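Local coordinates for Pyrimidine/purine nucleoside phosphorylase (Acinetobacter sp. ADP1, PDB 3HQX), which probably catalyses the reversible phosphorolysis of diverse purine and pyrimidine nucleosides, releasing the free base and ribose 1-phosphate, at residues Val43-Glu48 and Asp100-Tyr105. Sequence-based numbering, arbitrary orientation.
Sequences VILPTE and DEVLDY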
ATOM      1  N   VAL A  43      -3.480   4.105  -1.229  1.00  6.22           N
ATOM      2  CA  VAL A  43      -4.405   3.541  -2.178  1.00  7.00           C
ATOM      3  C   VAL A  43      -5.780   3.549  -1.508  1.00  5.48           C
ATOM      4  O   VAL A  43      -5.916   3.207  -0.320  1.00  7.01           O
ATOM      5  CB  VAL A  43      -3.996   2.112  -2.576  1.00  8.51           C
ATOM      6  CG1 VAL A  43      -5.118   1.433  -3.408  1.00 12.17           C
ATOM      7  CG2 VAL A  43      -2.627   2.134  -3.324  1.00  7.27           C
ATOM      8  N   ILE A  44      -6.761   3.962  -2.271  1.00  7.31           N
ATOM      9  CA  ILE A  44      -8.180   3.785  -1.899  1.00  6.27           C
ATOM     10  C   ILE A  44      -8.748   2.836  -2.940  1.00  6.30           C
ATOM     11  O   ILE A  44      -8.618   3.061  -4.158  1.00  7.30           O
ATOM     12  CB  ILE A  44      -8.972   5.091  -1.897  1.00  6.82           C
ATOM     13  CG1 ILE A  44      -8.453   5.997  -0.785  1.00  8.49           C
ATOM     14  CG2 ILE A  44     -10.496   4.790  -1.630  1.00  6.96           C
ATOM     15  CD1 ILE A  44      -9.069   7.351  -0.735  1.00  8.54           C
ATOM     16  N   LEU A  45      -9.408   1.783  -2.455  1.00  7.83           N
ATOM     17  CA  LEU A  45     -10.050   0.810  -3.306  1.00  8.33           C
ATOM     18  C   LEU A  45     -11.511   1.193  -3.540  1.00  8.26           C
ATOM     19  O   LEU A  45     -12.034   1.998  -2.821  1.00  8.91           O
ATOM     20  CB  LEU A  45      -9.959  -0.537  -2.628  1.00  9.86           C
ATOM     21  CG  LEU A  45      -8.586  -1.140  -2.408  1.00 10.88           C
ATOM     22  CD1 LEU A  45      -8.741  -2.455  -1.672  1.00 12.12           C
ATOM     23  CD2 LEU A  45      -7.916  -1.356  -3.735  1.00 11.98           C
ATOM     24  N   PRO A  46     -12.136   0.625  -4.561  1.00  8.55           N
ATOM     25  CA  PRO A  46     -13.500   1.026  -4.920  1.00  9.07           C
ATOM     26  C   PRO A  46     -14.452   0.992  -3.732  1.00 10.04           C
ATOM     27  O   PRO A  46     -14.460   0.039  -2.938  1.00  9.95           O
ATOM     28  CB  PRO A  46     -13.866   0.035  -6.029  1.00  9.27           C
ATOM     29  CG  PRO A  46     -12.605  -0.281  -6.634  1.00  9.97           C
ATOM     30  CD  PRO A  46     -11.592  -0.320  -5.526  1.00  8.89           C
ATOM     31  N   THR A  47     -15.218   2.068  -3.584  1.00 10.59           N
ATOM     32  CA  THR A  47     -16.016   2.320  -2.385  1.00 11.83           C
ATOM     33  C   THR A  47     -17.495   2.149  -2.773  1.00 12.35           C
ATOM     34  O   THR A  47     -17.833   2.295  -3.949  1.00 14.63           O
ATOM     35  CB  THR A  47     -15.842   3.791  -1.884  1.00 11.66           C
ATOM     36  OG1 THR A  47     -16.143   4.702  -2.949  1.00 14.47           O
ATOM     37  CG2 THR A  47     -14.464   4.102  -1.373  1.00 10.71           C
ATOM     38  N   GLU A  48     -18.325   1.802  -1.828  1.00 13.61           N
ATOM     39  CA  GLU A  48     -19.781   1.829  -2.053  1.00 14.91           C
ATOM     40  C   GLU A  48     -20.383   3.086  -1.501  1.00 15.46           C
ATOM     41  O   GLU A  48     -21.300   3.586  -2.053  1.00 17.72           O
ATOM     42  CB  GLU A  48     -20.488   0.618  -1.441  1.00 16.00           C
ATOM     43  CG  GLU A  48     -20.430  -0.599  -2.287  1.00 20.06           C
ATOM     44  CD  GLU A  48     -21.232  -1.723  -1.688  1.00 26.19           C
ATOM     45  OE1 GLU A  48     -21.305  -2.782  -2.297  1.00 26.60           O
ATOM     46  OE2 GLU A  48     -21.796  -1.534  -0.594  1.00 31.09           O
ATOM     47  N   ASP A 100     -14.583   4.575  -7.920  1.00  7.26           N
ATOM     48  CA  ASP A 100     -15.088   3.304  -8.543  1.00  8.26           C
ATOM     49  C   ASP A 100     -13.952   2.386  -9.028  1.00  7.90           C
ATOM     50  O   ASP A 100     -14.186   1.274  -9.537  1.00  7.84           O
ATOM     51  CB  ASP A 100     -16.006   3.628  -9.736  1.00  8.52           C
ATOM     52  CG  ASP A 100     -17.258   4.393  -9.330  1.00 12.55           C
ATOM     53  OD1 ASP A 100     -17.734   4.222  -8.184  1.00 15.44           O
ATOM     54  OD2 ASP A 100     -17.780   5.152 -10.189  1.00 19.50           O
ATOM     55  N   GLU A 101     -12.720   2.887  -8.927  1.00  7.94           N
ATOM     56  CA  GLU A 101     -11.530   2.172  -9.372  1.00  8.18           C
ATOM     57  C   GLU A 101     -10.432   2.366  -8.335  1.00  7.16           C
ATOM     58  O   GLU A 101     -10.578   3.139  -7.387  1.00  8.02           O
ATOM     59  CB  GLU A 101     -11.016   2.681 -10.732  1.00  9.18           C
ATOM     60  CG  GLU A 101     -12.025   2.571 -11.937  1.00 10.61           C
ATOM     61  CD  GLU A 101     -12.224   1.188 -12.413  1.00 13.44           C
ATOM     62  OE1 GLU A 101     -11.308   0.352 -12.258  1.00 17.51           O
ATOM     63  OE2 GLU A 101     -13.293   0.952 -13.026  1.00 15.24           O
ATOM     64  N   VAL A 102      -9.374   1.599  -8.456  1.00  8.15           N
ATOM     65  CA  VAL A 102      -8.190   1.863  -7.625  1.00  7.16           C
ATOM     66  C   VAL A 102      -7.777   3.326  -7.762  1.00  6.75           C
ATOM     67  O   VAL A 102      -7.674   3.844  -8.879  1.00  7.62           O
ATOM     68  CB  VAL A 102      -7.022   0.927  -7.951  1.00  7.40           C
ATOM     69  CG1 VAL A 102      -5.740   1.333  -7.205  1.00  6.98           C
ATOM     70  CG2 VAL A 102      -7.434  -0.535  -7.601  1.00  9.41           C
ATOM     71  N   LEU A 103      -7.560   3.955  -6.620  1.00  7.12           N
ATOM     72  CA  LEU A 103      -7.136   5.345  -6.554  1.00  6.00           C
ATOM     73  C   LEU A 103      -5.808   5.433  -5.827  1.00  6.54           C
ATOM     74  O   LEU A 103      -5.720   5.069  -4.637  1.00  8.14           O
ATOM     75  CB  LEU A 103      -8.168   6.196  -5.782  1.00  6.51           C
ATOM     76  CG  LEU A 103      -7.943   7.696  -5.776  1.00  5.63           C
ATOM     77  CD1 LEU A 103      -8.331   8.311  -7.157  1.00  5.92           C
ATOM     78  CD2 LEU A 103      -8.590   8.384  -4.571  1.00  7.66           C
ATOM     79  N   ASP A 104      -4.763   5.885  -6.526  1.00  6.19           N
ATOM     80  CA  ASP A 104      -3.473   6.113  -5.863  1.00  6.52           C
ATOM     81  C   ASP A 104      -3.366   7.578  -5.559  1.00  5.39           C
ATOM     82  O   ASP A 104      -3.694   8.420  -6.386  1.00  5.17           O
ATOM     83  CB  ASP A 104      -2.301   5.742  -6.792  1.00  6.19           C
ATOM     84  CG  ASP A 104      -2.230   4.234  -7.064  1.00  7.94           C
ATOM     85  OD1 ASP A 104      -1.470   3.545  -6.356  1.00  8.43           O
ATOM     86  OD2 ASP A 104      -2.900   3.762  -8.016  1.00  7.62           O
ATOM     87  N   TYR A 105      -2.867   7.887  -4.374  1.00  6.48           N
ATOM     88  CA  TYR A 105      -2.715   9.276  -3.952  1.00  7.35           C
ATOM     89  C   TYR A 105      -1.440   9.500  -3.132  1.00  7.56           C
ATOM     90  O   TYR A 105      -0.829   8.560  -2.585  1.00  8.41           O
ATOM     91  CB  TYR A 105      -3.952   9.755  -3.166  1.00  6.60           C
ATOM     92  CG  TYR A 105      -4.063   9.099  -1.816  1.00  7.44           C
ATOM     93  CD1 TYR A 105      -3.414   9.633  -0.714  1.00  9.81           C
ATOM     94  CD2 TYR A 105      -4.783   7.932  -1.644  1.00  8.56           C
ATOM     95  CE1 TYR A 105      -3.439   9.014   0.517  1.00 12.49           C
ATOM     96  CE2 TYR A 105      -4.835   7.306  -0.394  1.00 10.54           C
ATOM     97  CZ  TYR A 105      -4.155   7.844   0.658  1.00 10.57           C
ATOM     98  OH  TYR A 105      -4.250   7.180   1.858  1.00 11.30           O
TER
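Ile44 and Leu103 form an antiparallel hydrogen-bonded pair: Ile44 N reaches Leu103 O at 2.8 Å (N-H...O 165°), and Leu103 N returns a bond to Ile44 O, also at 2.8 Å. Val43 CA adds a C-H...O contact to Leu103 O at 3.2 Å, so that carbonyl receives two donors. At this pair strand 38-44 ends and strand 103-109 begins; past Ile44, Pro46, which has no N-H to give, rests its ring on the Asp100-Glu101 backbone, with CG 3.7 Å from Asp100 O. On one face of the sheet Ile44 and Leu103 run side by side, Ile44 CD1 to Leu103 CD2 at 4.0 Å, and both reach Ile97 of strand 94-98 in the second sheet, packing expected inside a cupin barrel. Tyr105 crosses Ile44 at about a right angle; chi1 of 70° sets CG between the backbone N and the carbonyl carbon, and the ring then brings CE2 to 3.9 Å from Ile44 CG1. The other face carries Val43 and Asp104, with Val102 of the preceding loop beside Val43. Here Val43 CG1 meets Val102 CG1 at 3.8 Å, while Val43 CG2 lies 3.5 Å from Asp104 OD1. The Asp104 carboxylate is engaged by the second subunit, through a salt bridge to Lys17 and a hydrogen bond to Ser18. The Ile44 and Leu103 face is thus apolar and packs on the second sheet; the Val43 and Asp104 face mixes apolar contacts with a buried carboxylate, its charge probably offset by that lysine, and meets the second subunit.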